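Local coordinates for adenylate cyclase-like protein (Chlamydia trachomatis, PDB 4QO6), which forms, through this periplasmic piece of CdsD, part of the inner-membrane ring of the chlamydial type III secretion system, at residues I15-V18 with I19-P23; V42-S45 with I46-S49; V68-D71 with E72-W75; M141-L144 with A145-V149. All blocks are in the same frame, centred on the assembly; numbering follows the deposited sequence.

Contact 1. Residues I15-V18 with I19-P23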
ATOM      1  N   ILE A  15     -11.417 -15.412  31.750  1.00 25.31           N
ATOM      2  CA  ILE A  15     -11.316 -15.518  30.285  1.00 25.44           C
ATOM      3  C   ILE A  15     -11.040 -14.151  29.608  1.00 24.40           C
ATOM      4  O   ILE A  15     -10.106 -14.027  28.816  1.00 20.96           O
ATOM      5  CB  ILE A  15     -12.590 -16.146  29.651  1.00 25.90           C
ATOM      6  CG1 ILE A  15     -12.861 -17.545  30.226  1.00 25.26           C
ATOM      7  CG2 ILE A  15     -12.417 -16.276  28.133  1.00 28.22           C
ATOM      8  CD1 ILE A  15     -14.290 -17.987  29.985  1.00 28.90           C
ATOM      9  N   GLU A  16     -11.794 -13.132  29.971  1.00 25.03           N
ATOM     10  CA  GLU A  16     -11.541 -11.775  29.431  1.00 31.87           C
ATOM     11  C   GLU A  16     -10.131 -11.255  29.647  1.00 32.83           C
ATOM     12  O   GLU A  16      -9.592 -10.555  28.777  1.00 33.11           O
ATOM     13  CB  GLU A  16     -12.514 -10.742  30.007  1.00 32.82           C
ATOM     14  CG  GLU A  16     -13.916 -10.874  29.458  1.00 38.45           C
ATOM     15  CD  GLU A  16     -14.932  -9.974  30.153  1.00 44.56           C
ATOM     16  OE1 GLU A  16     -14.565  -9.119  31.012  1.00 46.64           O
ATOM     17  OE2 GLU A  16     -16.122 -10.156  29.840  1.00 49.59           O
ATOM     18  N   HIS A  17      -9.540 -11.566  30.805  1.00 31.29           N
ATOM     19  CA  HIS A  17      -8.196 -11.043  31.121  1.00 32.19           C
ATOM     20  C   HIS A  17      -7.216 -11.584  30.062  1.00 26.89           C
ATOM     21  O   HIS A  17      -6.276 -10.927  29.607  1.00 25.88           O
ATOM     22  CB  HIS A  17      -7.781 -11.475  32.534  1.00 34.02           C
ATOM     23  CG  HIS A  17      -6.352 -11.178  32.864  1.00 40.32           C
ATOM     24  ND1 HIS A  17      -5.909  -9.905  33.164  1.00 38.58           N
ATOM     25  CD2 HIS A  17      -5.275 -11.995  32.985  1.00 42.35           C
ATOM     26  CE1 HIS A  17      -4.610  -9.944  33.412  1.00 41.77           C
ATOM     27  NE2 HIS A  17      -4.204 -11.202  33.324  1.00 43.16           N
ATOM     28  N   VAL A  18      -7.467 -12.809  29.663  1.00 25.90           N
ATOM     29  CA  VAL A  18      -6.682 -13.421  28.620  1.00 22.92           C
ATOM     30  C   VAL A  18      -7.091 -12.797  27.284  1.00 22.74           C
ATOM     31  O   VAL A  18      -6.290 -12.132  26.637  1.00 23.00           O
ATOM     32  CB  VAL A  18      -6.845 -14.929  28.625  1.00 22.43           C
ATOM     33  CG1 VAL A  18      -5.922 -15.550  27.600  1.00 25.43           C
ATOM     34  CG2 VAL A  18      -6.488 -15.535  29.973  1.00 23.52           C
ATOM     35  N   ILE A  19      -8.333 -12.983  26.856  1.00 23.62           N
ATOM     36  CA  ILE A  19      -8.639 -12.730  25.440  1.00 24.48           C
ATOM     37  C   ILE A  19      -8.541 -11.237  25.048  1.00 24.94           C
ATOM     38  O   ILE A  19      -8.192 -10.927  23.905  1.00 19.47           O
ATOM     39  CB  ILE A  19      -9.963 -13.368  25.004  1.00 29.66           C
ATOM     40  CG1 ILE A  19     -11.150 -12.697  25.671  1.00 32.77           C
ATOM     41  CG2 ILE A  19      -9.952 -14.862  25.283  1.00 29.83           C
ATOM     42  CD1 ILE A  19     -12.310 -12.631  24.727  1.00 37.01           C
ATOM     43  N   GLN A  20      -8.675 -10.327  26.038  1.00 26.95           N
ATOM     44  CA  GLN A  20      -8.500  -8.848  25.847  1.00 26.86           C
ATOM     45  C   GLN A  20      -7.152  -8.472  25.291  1.00 24.60           C
ATOM     46  O   GLN A  20      -7.003  -7.428  24.647  1.00 24.35           O
ATOM     47  CB  GLN A  20      -8.682  -8.073  27.160  1.00 29.77           C
ATOM     48  CG  GLN A  20      -7.535  -8.208  28.163  1.00 34.09           C
ATOM     49  CD  GLN A  20      -7.608  -7.185  29.319  1.00 40.39           C
ATOM     50  OE1 GLN A  20      -8.208  -7.466  30.361  1.00 39.27           O
ATOM     51  NE2 GLN A  20      -7.014  -5.987  29.117  1.00 36.42           N
ATOM     52  N   GLN A  21      -6.159  -9.323  25.532  1.00 22.80           N
ATOM     53  CA  GLN A  21      -4.838  -9.083  24.979  1.00 25.44           C
ATOM     54  C   GLN A  21      -4.701  -9.357  23.484  1.00 26.75           C
ATOM     55  O   GLN A  21      -3.639  -9.089  22.902  1.00 32.86           O
ATOM     56  CB  GLN A  21      -3.806  -9.880  25.773  1.00 26.19           C
ATOM     57  CG  GLN A  21      -3.895  -9.575  27.305  1.00 26.41           C
ATOM     58  CD  GLN A  21      -3.017 -10.508  28.118  1.00 30.77           C
ATOM     59  OE1 GLN A  21      -1.815 -10.659  27.794  1.00 29.77           O
ATOM     60  NE2 GLN A  21      -3.601 -11.181  29.148  1.00 29.04           N
ATOM     61  N   PHE A  22      -5.747  -9.933  22.879  1.00 26.75           N
ATOM     62  CA  PHE A  22      -5.757 -10.383  21.483  1.00 21.26           C
ATOM     63  C   PHE A  22      -6.984  -9.729  20.885  1.00 18.71           C
ATOM     64  O   PHE A  22      -8.113 -10.221  20.969  1.00 18.86           O
ATOM     65  CB  PHE A  22      -5.825 -11.877  21.500  1.00 22.53           C
ATOM     66  CG  PHE A  22      -4.634 -12.528  22.205  1.00 22.57           C
ATOM     67  CD1 PHE A  22      -3.417 -12.700  21.548  1.00 23.72           C
ATOM     68  CD2 PHE A  22      -4.739 -12.986  23.483  1.00 21.63           C
ATOM     69  CE1 PHE A  22      -2.339 -13.303  22.191  1.00 24.36           C
ATOM     70  CE2 PHE A  22      -3.657 -13.580  24.141  1.00 21.43           C
ATOM     71  CZ  PHE A  22      -2.465 -13.741  23.502  1.00 21.99           C
ATOM     72  N   PRO A  23      -6.822  -8.520  20.394  1.00 16.48           N
ATOM     73  CA  PRO A  23      -8.024  -7.856  19.894  1.00 16.58           C
ATOM     74  C   PRO A  23      -8.602  -8.659  18.674  1.00 16.34           C
ATOM     75  O   PRO A  23      -7.832  -9.330  17.972  1.00 13.50           O
ATOM     76  CB  PRO A  23      -7.511  -6.472  19.427  1.00 17.40           C
ATOM     77  CG  PRO A  23      -6.165  -6.297  20.054  1.00 18.41           C
ATOM     78  CD  PRO A  23      -5.612  -7.696  20.256  1.00 18.76           C
TER
HETATM   79  O   HOH W   1      -7.263  -7.446  32.743  1.00 37.01           O
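I19 N bonds to I15 O at 2.8 Å and Q20 N to E16 O at 2.9 Å, the last i to i+4 backbone bonds of helix 10-19, before the chain tightens into a type I beta turn from I19 to F22. Q21 N bonds to V18 O, an i to i+3 bond just ahead of the turn's own bond, F22 N to I19 O.

The Q21 side chain folds back on H17. Its NE2 gives a hydrogen to H17 O at 2.7 Å, nearly straight (172°), and the carbonyl oxygen lies in the Q21 amide plane. The same NE2 stands over one face of the H17 imidazole, displaced toward the ring's rim. A water at the in-plane edge of that ring joins H17 ND1 to Q20 OE1. Q20 places its CG between its own N and carbonyl carbon (chi1 73°). This carries the side chain back along the helix, where CG packs 3.3 Å from H17 O.

Helix 10-19 packs on the PD1 domain, a family of the BON clan, and the turn leads to strand 26-30. On its apolar side I15 CG2 meets I19 CG2 at 4.0 Å. Both isoleucines rest on F27, and I15 also touches F29. V18 lies on K54 and V55 of helix 45-56. The edge of the F22 ring points at V18 O, with CD2 3.6 Å away, while the ring packs on L51 of that helix.

Contact 2. Residues V42-S45 with I46-S49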
ATOM      1  N   VAL A  42      -5.377 -13.442  15.081  1.00 16.91           N
ATOM      2  CA  VAL A  42      -4.124 -13.024  15.709  1.00 20.14           C
ATOM      3  C   VAL A  42      -3.110 -12.694  14.633  1.00 20.83           C
ATOM      4  O   VAL A  42      -3.244 -13.136  13.474  1.00 17.97           O
ATOM      5  CB  VAL A  42      -3.529 -14.075  16.703  1.00 19.22           C
ATOM      6  CG1 VAL A  42      -4.489 -14.343  17.855  1.00 20.51           C
ATOM      7  CG2 VAL A  42      -3.267 -15.362  16.009  1.00 19.78           C
ATOM      8  N   ARG A  43      -2.103 -11.895  15.017  1.00 22.91           N
ATOM      9  CA  ARG A  43      -0.965 -11.502  14.097  1.00 27.43           C
ATOM     10  C   ARG A  43      -0.251 -12.713  13.422  1.00 25.23           C
ATOM     11  O   ARG A  43      -0.033 -12.688  12.215  1.00 24.54           O
ATOM     12  CB  ARG A  43       0.049 -10.666  14.897  1.00 33.49           C
ATOM     13  CG  ARG A  43       1.254 -10.152  14.111  1.00 44.78           C
ATOM     14  CD  ARG A  43       2.156  -9.250  14.917  1.00 48.84           C
ATOM     15  NE  ARG A  43       2.608  -9.948  16.132  1.00 63.01           N
ATOM     16  CZ  ARG A  43       3.638  -9.592  16.904  1.00 64.24           C
ATOM     17  NH1 ARG A  43       4.407  -8.538  16.609  1.00 65.08           N
ATOM     18  NH2 ARG A  43       3.922 -10.338  17.967  1.00 69.90           N
ATOM     19  N   ASN A  44       0.065 -13.781  14.204  1.00 24.41           N
ATOM     20  CA  ASN A  44       0.822 -14.948  13.715  1.00 22.93           C
ATOM     21  C   ASN A  44       0.750 -16.195  14.590  1.00 23.34           C
ATOM     22  O   ASN A  44       0.219 -16.152  15.676  1.00 24.03           O
ATOM     23  CB  ASN A  44       2.290 -14.574  13.459  1.00 25.15           C
ATOM     24  CG  ASN A  44       3.037 -14.116  14.712  1.00 26.90           C
ATOM     25  OD1 ASN A  44       2.964 -14.719  15.778  1.00 26.28           O
ATOM     26  ND2 ASN A  44       3.781 -13.072  14.565  1.00 27.41           N
ATOM     27  N   SER A  45       1.204 -17.342  14.082  1.00 22.01           N
ATOM     28  CA  SER A  45       1.189 -18.563  14.859  1.00 20.46           C
ATOM     29  C   SER A  45       1.917 -18.455  16.240  1.00 19.49           C
ATOM     30  O   SER A  45       1.638 -19.244  17.130  1.00 17.02           O
ATOM     31  CB  SER A  45       1.796 -19.680  14.083  1.00 20.21           C
ATOM     32  OG  SER A  45       3.070 -19.284  13.614  1.00 25.23           O
ATOM     33  N   ILE A  46       2.843 -17.530  16.420  1.00 21.00           N
ATOM     34  CA  ILE A  46       3.479 -17.335  17.770  1.00 21.63           C
ATOM     35  C   ILE A  46       2.430 -16.757  18.706  1.00 20.61           C
ATOM     36  O   ILE A  46       2.108 -17.397  19.700  1.00 19.94           O
ATOM     37  CB  ILE A  46       4.758 -16.494  17.716  1.00 25.09           C
ATOM     38  CG1 ILE A  46       5.768 -17.190  16.811  1.00 28.16           C
ATOM     39  CG2 ILE A  46       5.359 -16.239  19.124  1.00 25.10           C
ATOM     40  CD1 ILE A  46       6.961 -16.331  16.468  1.00 29.27           C
ATOM     41  N   ASP A  47       1.784 -15.639  18.345  1.00 20.53           N
ATOM     42  CA  ASP A  47       0.673 -15.167  19.131  1.00 22.60           C
ATOM     43  C   ASP A  47      -0.425 -16.226  19.361  1.00 23.65           C
ATOM     44  O   ASP A  47      -1.023 -16.293  20.430  1.00 21.78           O
ATOM     45  CB  ASP A  47       0.086 -13.868  18.556  1.00 28.40           C
ATOM     46  CG  ASP A  47       1.120 -12.738  18.470  1.00 38.74           C
ATOM     47  OD1 ASP A  47       2.249 -12.854  19.029  1.00 49.72           O
ATOM     48  OD2 ASP A  47       0.818 -11.690  17.864  1.00 51.89           O
ATOM     49  N   LYS A  48      -0.707 -17.074  18.369  1.00 25.07           N
ATOM     50  CA  LYS A  48      -1.741 -18.049  18.517  1.00 25.89           C
ATOM     51  C   LYS A  48      -1.374 -19.037  19.629  1.00 28.42           C
ATOM     52  O   LYS A  48      -2.208 -19.434  20.434  1.00 23.88           O
ATOM     53  CB  LYS A  48      -1.914 -18.763  17.208  1.00 28.37           C
ATOM     54  CG  LYS A  48      -3.121 -19.688  17.108  1.00 32.57           C
ATOM     55  CD  LYS A  48      -3.356 -19.858  15.596  1.00 36.35           C
ATOM     56  CE  LYS A  48      -4.647 -20.518  15.242  1.00 37.52           C
ATOM     57  NZ  LYS A  48      -4.676 -21.820  15.917  1.00 41.11           N
ATOM     58  N   SER A  49      -0.123 -19.472  19.649  1.00 28.31           N
ATOM     59  CA  SER A  49       0.305 -20.405  20.682  1.00 30.70           C
ATOM     60  C   SER A  49       0.243 -19.767  22.090  1.00 27.16           C
ATOM     61  O   SER A  49      -0.133 -20.436  23.032  1.00 23.00           O
ATOM     62  CB  SER A  49       1.721 -20.932  20.393  1.00 34.45           C
ATOM     63  OG  SER A  49       1.679 -21.813  19.261  1.00 37.14           O
TER
HETATM   64  O   HOH W   2      -2.189 -11.078  17.762  1.00 35.74           O
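R43 and D47 meet side-on in a salt bridge across the first turn of helix 45-56. The guanidinium and carboxylate planes are 24° apart, so the two groups are nearly coplanar. R43 NH2 points to the syn lone pair of D47 OD1 at 3.2 Å, and OD1 lies in the guanidinium plane. R43 NE gives the second bond, to D47 OD2 at 3.0 Å. This one is less regular: NE approaches on the syn side but out of the carboxylate plane. The arginine bends at chi3 (56°), which turns its NE edge back toward the helix. A water accepts from R43 N and donates to D47 OD2, so OD2 is gripped from more than one direction.

N44 is the N-cap. Its OD1 accepts from D47 N at 3.0 Å and, weakly, from I46 N. The amide reaches these donors because CG sits between the backbone N and the carbonyl carbon (chi1 62°). N44 O takes K48 N at 3.0 Å, and S45 O takes S49 N, which begins the regular helical bonding. The acidic D47 near the N-terminal end of the helix would also suit the helix dipole.

V42 is buried; its CG2 packs against K48 CB at 3.9 Å, the two side chains crossing at about a right angle. Beyond CB the lysine leads away to a salt bridge with D66. V42 belongs to the short strand 41-42, pairs with I69 of strand 63-70 and touches V68. The contact therefore joins that edge strand of the PD1 sheet to helix 45-56.

Contact 3. Residues V68-D71 with E72-W75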
ATOM      1  N   VAL A  68      -9.325 -19.636  15.433  1.00 23.42           N
ATOM      2  CA  VAL A  68      -8.680 -18.359  15.326  1.00 24.54           C
ATOM      3  C   VAL A  68      -7.795 -18.390  14.071  1.00 20.83           C
ATOM      4  O   VAL A  68      -7.025 -19.300  13.898  1.00 21.43           O
ATOM      5  CB  VAL A  68      -7.808 -18.105  16.572  1.00 25.15           C
ATOM      6  CG1 VAL A  68      -7.038 -16.806  16.416  1.00 25.97           C
ATOM      7  CG2 VAL A  68      -8.658 -18.039  17.813  1.00 25.97           C
ATOM      8  N   ILE A  69      -7.925 -17.391  13.243  1.00 20.49           N
ATOM      9  CA  ILE A  69      -7.126 -17.167  12.040  1.00 21.83           C
ATOM     10  C   ILE A  69      -5.726 -16.586  12.342  1.00 23.16           C
ATOM     11  O   ILE A  69      -5.577 -15.568  13.057  1.00 22.38           O
ATOM     12  CB  ILE A  69      -7.862 -16.160  11.135  1.00 23.51           C
ATOM     13  CG1 ILE A  69      -9.319 -16.630  10.808  1.00 24.50           C
ATOM     14  CG2 ILE A  69      -7.081 -15.877   9.886  1.00 22.65           C
ATOM     15  CD1 ILE A  69      -9.427 -18.092  10.387  1.00 26.20           C
ATOM     16  N   ASP A  70      -4.709 -17.229  11.784  1.00 20.93           N
ATOM     17  CA  ASP A  70      -3.350 -16.720  11.761  1.00 21.22           C
ATOM     18  C   ASP A  70      -3.221 -15.780  10.531  1.00 20.09           C
ATOM     19  O   ASP A  70      -3.137 -16.199   9.376  1.00 20.34           O
ATOM     20  CB  ASP A  70      -2.409 -17.916  11.693  1.00 21.33           C
ATOM     21  CG  ASP A  70      -0.956 -17.537  11.403  1.00 22.42           C
ATOM     22  OD1 ASP A  70      -0.701 -16.362  11.125  1.00 22.84           O
ATOM     23  OD2 ASP A  70      -0.070 -18.440  11.490  1.00 24.20           O
ATOM     24  N   ASP A  71      -3.289 -14.494  10.760  1.00 19.82           N
ATOM     25  CA  ASP A  71      -3.309 -13.547   9.655  1.00 20.31           C
ATOM     26  C   ASP A  71      -2.052 -13.635   8.786  1.00 23.01           C
ATOM     27  O   ASP A  71      -2.134 -13.401   7.569  1.00 22.09           O
ATOM     28  CB  ASP A  71      -3.525 -12.136  10.157  1.00 20.11           C
ATOM     29  CG  ASP A  71      -4.939 -11.886  10.653  1.00 20.23           C
ATOM     30  OD1 ASP A  71      -5.851 -12.690  10.387  1.00 21.98           O
ATOM     31  OD2 ASP A  71      -5.171 -10.841  11.284  1.00 20.14           O
ATOM     32  N   GLU A  72      -0.912 -14.005   9.382  1.00 20.55           N
ATOM     33  CA  GLU A  72       0.365 -14.116   8.625  1.00 20.70           C
ATOM     34  C   GLU A  72       0.308 -15.200   7.536  1.00 21.20           C
ATOM     35  O   GLU A  72       0.807 -14.995   6.447  1.00 20.86           O
ATOM     36  CB  GLU A  72       1.532 -14.396   9.587  1.00 20.24           C
ATOM     37  CG  GLU A  72       2.915 -14.236   9.046  1.00 20.09           C
ATOM     38  CD  GLU A  72       4.019 -14.653  10.055  1.00 20.96           C
ATOM     39  OE1 GLU A  72       4.136 -15.863  10.512  1.00 19.18           O
ATOM     40  OE2 GLU A  72       4.774 -13.727  10.391  1.00 19.21           O
ATOM     41  N   ALA A  73      -0.247 -16.358   7.867  1.00 20.03           N
ATOM     42  CA  ALA A  73      -0.442 -17.456   6.923  1.00 20.04           C
ATOM     43  C   ALA A  73      -1.337 -16.944   5.821  1.00 17.97           C
ATOM     44  O   ALA A  73      -1.090 -17.216   4.689  1.00 17.83           O
ATOM     45  CB  ALA A  73      -1.090 -18.687   7.591  1.00 19.02           C
ATOM     46  N   VAL A  74      -2.365 -16.184   6.181  1.00 17.27           N
ATOM     47  CA  VAL A  74      -3.289 -15.575   5.206  1.00 15.13           C
ATOM     48  C   VAL A  74      -2.668 -14.649   4.195  1.00 14.97           C
ATOM     49  O   VAL A  74      -2.773 -14.919   2.981  1.00 13.07           O
ATOM     50  CB  VAL A  74      -4.485 -14.897   5.846  1.00 15.54           C
ATOM     51  CG1 VAL A  74      -5.373 -14.295   4.772  1.00 16.55           C
ATOM     52  CG2 VAL A  74      -5.309 -15.904   6.707  1.00 15.94           C
ATOM     53  N   TRP A  75      -1.959 -13.615   4.621  1.00 15.83           N
ATOM     54  CA  TRP A  75      -1.339 -12.744   3.611  1.00 16.99           C
ATOM     55  C   TRP A  75      -0.137 -13.334   2.932  1.00 19.22           C
ATOM     56  O   TRP A  75       0.142 -12.963   1.787  1.00 18.99           O
ATOM     57  CB  TRP A  75      -1.091 -11.285   4.091  1.00 18.25           C
ATOM     58  CG  TRP A  75      -0.240 -11.096   5.281  1.00 17.74           C
ATOM     59  CD1 TRP A  75      -0.668 -10.862   6.545  1.00 17.58           C
ATOM     60  CD2 TRP A  75       1.199 -11.084   5.321  1.00 18.33           C
ATOM     61  NE1 TRP A  75       0.422 -10.749   7.408  1.00 18.60           N
ATOM     62  CE2 TRP A  75       1.582 -10.878   6.677  1.00 19.11           C
ATOM     63  CE3 TRP A  75       2.190 -11.282   4.372  1.00 18.37           C
ATOM     64  CZ2 TRP A  75       2.948 -10.829   7.094  1.00 19.33           C
ATOM     65  CZ3 TRP A  75       3.581 -11.246   4.788  1.00 19.93           C
ATOM     66  CH2 TRP A  75       3.921 -10.987   6.150  1.00 18.78           C
TER
HETATM   67  O   HOH W   3       2.526 -17.490  11.617  1.00 20.35           O
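I69 puts its CG2 against V74 CG2 at 3.6 Å, an oblique apolar contact between the end of strand 63-70 and the first turn of helix 71-83. Both residues also touch Y126.

D70 follows as the N-cap. Its CG is anti to the backbone N (chi1 169°), which swings the carboxylate over the start of the helix. OD1 accepts from E72 N at 2.9 Å and from A73 N at 3.3 Å; both bonds are weak. OD2 takes a hydrogen from a water that also donates to E72 OE1. The two acids are thus linked through water, though D70 OD1 and E72 OE1 stay 4.9 Å apart. D70 O receives V74 N at 3.3 Å in the carbonyl plane.

D71 O accepts W75 N at 3.0 Å, and W75 CD1 lies 3.1 Å from the same oxygen. E72 O lies over the centre of one face of the indole. The buried D71 carboxylate is hydrogen-bonded elsewhere, OD1 to H41 ND1 and OD2 to G99 N. W75 packs on F101 and on strand 92-95.

This is a direct strand-to-helix junction with an aspartate N-cap, at the passage from the PD1 to the PD2 domain, both of the BON clan.

Contact 4. Residues M141-L144 with A145-V149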
ATOM      1  N   MET A 141      -0.504  10.188 -13.293  1.00 34.15           N
ATOM      2  CA  MET A 141       0.022  10.915 -14.408  1.00 39.93           C
ATOM      3  C   MET A 141      -0.898  12.104 -14.763  1.00 38.82           C
ATOM      4  O   MET A 141      -0.391  13.176 -14.999  1.00 37.86           O
ATOM      5  CB  MET A 141       0.234   9.972 -15.614  1.00 43.20           C
ATOM      6  CG  MET A 141       1.578  10.182 -16.297  1.00 45.60           C
ATOM      7  SD  MET A 141       1.664   9.386 -17.901  1.00 57.66           S
ATOM      8  CE  MET A 141       2.189   7.707 -17.499  1.00 57.53           C
ATOM      9  N   LYS A 142      -2.222  11.905 -14.830  1.00 42.03           N
ATOM     10  CA  LYS A 142      -3.220  13.048 -14.837  1.00 43.15           C
ATOM     11  C   LYS A 142      -2.945  14.055 -13.681  1.00 34.68           C
ATOM     12  O   LYS A 142      -2.911  15.266 -13.852  1.00 31.87           O
ATOM     13  CB  LYS A 142      -4.673  12.511 -14.795  1.00 46.44           C
ATOM     14  CG  LYS A 142      -5.762  13.421 -14.171  1.00 56.31           C
ATOM     15  CD  LYS A 142      -6.379  14.456 -15.137  1.00 60.13           C
ATOM     16  CE  LYS A 142      -7.691  15.098 -14.637  1.00 58.81           C
ATOM     17  NZ  LYS A 142      -7.515  16.365 -13.869  1.00 56.98           N
ATOM     18  N   ALA A 143      -2.679  13.573 -12.497  1.00 32.12           N
ATOM     19  CA  ALA A 143      -2.438  14.542 -11.417  1.00 31.06           C
ATOM     20  C   ALA A 143      -1.207  15.398 -11.759  1.00 32.95           C
ATOM     21  O   ALA A 143      -1.274  16.614 -11.656  1.00 33.63           O
ATOM     22  CB  ALA A 143      -2.273  13.863 -10.093  1.00 28.79           C
ATOM     23  N   LEU A 144      -0.105  14.747 -12.183  1.00 30.42           N
ATOM     24  CA  LEU A 144       1.160  15.408 -12.515  1.00 29.27           C
ATOM     25  C   LEU A 144       1.022  16.389 -13.690  1.00 27.57           C
ATOM     26  O   LEU A 144       1.472  17.481 -13.614  1.00 25.00           O
ATOM     27  CB  LEU A 144       2.216  14.345 -12.896  1.00 31.91           C
ATOM     28  CG  LEU A 144       2.724  13.340 -11.828  1.00 33.16           C
ATOM     29  CD1 LEU A 144       3.484  12.164 -12.436  1.00 36.05           C
ATOM     30  CD2 LEU A 144       3.582  14.016 -10.775  1.00 35.03           C
ATOM     31  N   ALA A 145       0.465  15.909 -14.795  1.00 27.60           N
ATOM     32  CA  ALA A 145       0.213  16.668 -15.957  1.00 28.29           C
ATOM     33  C   ALA A 145      -0.674  17.863 -15.620  1.00 32.32           C
ATOM     34  O   ALA A 145      -0.388  18.943 -16.074  1.00 36.80           O
ATOM     35  CB  ALA A 145      -0.445  15.799 -17.008  1.00 28.22           C
ATOM     36  N   GLY A 146      -1.700  17.692 -14.793  1.00 30.92           N
ATOM     37  CA  GLY A 146      -2.498  18.829 -14.331  1.00 31.91           C
ATOM     38  C   GLY A 146      -1.748  19.853 -13.476  1.00 33.91           C
ATOM     39  O   GLY A 146      -1.973  21.056 -13.633  1.00 37.01           O
ATOM     40  N   HIS A 147      -0.874  19.428 -12.574  1.00 30.05           N
ATOM     41  CA  HIS A 147       0.010  20.360 -11.863  0.50 33.34           C
ATOM     42  C   HIS A 147       0.942  21.148 -12.820  1.00 34.61           C
ATOM     43  O   HIS A 147       1.193  22.321 -12.636  1.00 31.60           O
ATOM     44  CB  HIS A 147       0.889  19.611 -10.878  0.50 34.35           C
ATOM     45  CG  HIS A 147       0.149  19.061  -9.703  0.50 37.23           C
ATOM     46  ND1 HIS A 147      -0.443  17.812  -9.710  0.50 33.87           N
ATOM     47  CD2 HIS A 147      -0.084  19.586  -8.474  0.50 36.03           C
ATOM     48  CE1 HIS A 147      -1.022  17.605  -8.540  0.50 36.18           C
ATOM     49  NE2 HIS A 147      -0.827  18.666  -7.777  0.50 34.76           N
ATOM     50  N   LEU A 148       1.465  20.489 -13.850  1.00 31.61           N
ATOM     51  CA  LEU A 148       2.387  21.181 -14.742  1.00 37.19           C
ATOM     52  C   LEU A 148       1.626  22.260 -15.570  1.00 36.73           C
ATOM     53  O   LEU A 148       2.094  23.358 -15.727  1.00 32.62           O
ATOM     54  CB  LEU A 148       3.106  20.208 -15.691  1.00 37.20           C
ATOM     55  CG  LEU A 148       4.093  19.247 -15.025  1.00 40.31           C
ATOM     56  CD1 LEU A 148       4.448  18.134 -16.021  1.00 39.24           C
ATOM     57  CD2 LEU A 148       5.316  19.987 -14.506  1.00 38.13           C
ATOM     58  N   VAL A 149       0.455  21.904 -16.063  1.00 34.97           N
ATOM     59  CA  VAL A 149      -0.406  22.821 -16.758  1.00 38.84           C
ATOM     60  C   VAL A 149      -0.852  23.984 -15.857  1.00 41.52           C
ATOM     61  O   VAL A 149      -0.740  25.132 -16.249  1.00 41.16           O
ATOM     62  CB  VAL A 149      -1.637  22.119 -17.307  1.00 38.35           C
ATOM     63  CG1 VAL A 149      -2.529  23.132 -17.999  1.00 42.72           C
ATOM     64  CG2 VAL A 149      -1.234  21.027 -18.278  1.00 35.83           C
TER
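The H147 imidazole meets the preceding helical turn with its edge: A143 C and L144 N lie at its rim in the ring plane. A143 O lies near that plane too. In the conformer described, ND1 comes within 2.4 Å of A143 O. That is very short, and the residue has a second conformer, so this bond is doubtful. The backbone bond from H147 N to A143 O, 3.0 Å long, does not depend on the ring.

The other residues follow the same i to i+4 pattern. A145 N bonds to M141 O at 2.9 Å, almost straight (173°). G146 N bonds to K142 O, and L148 N to L144 O at 3.0 Å. All of this lies within helix 137-150, the first helix of the BON domain, which packs against its sheet and against helix 176-187.

A145 CB tucks over the turn before it, 3.3 Å from M141 O. L148 leans back along the helix, with CG 3.5 Å from L144 O. L144 and L148 form the buried side. Both rest on L186 of helix 176-187. L144 also packs on V158 and F160 of strand 157-161, and L148 on V182. M141 reaches F160 as well.

Contacts 1, 2 and 3 lie on the same side of the centre of the elongated chain. Contact 4 lies on the other side of its centre. Contacts 1 and 2 have centres 13 Å apart and touch where F22 CE1 packs 3.7 Å from D47 O. Contacts 2 and 3 are closer, with centres 8 Å apart. They are probably hydrogen-bonded through V42 N to I69 O (2.9 Å) and D71 N to V42 O (3.0 Å). Contacts 1 and 3 do not touch. Contact 4 has its centre about 40 Å from that of contact 3 and 50 Å from that of contact 1. A PEG, probably from crystallisation, lies about 5 Å from the W75 side chain in contact 3.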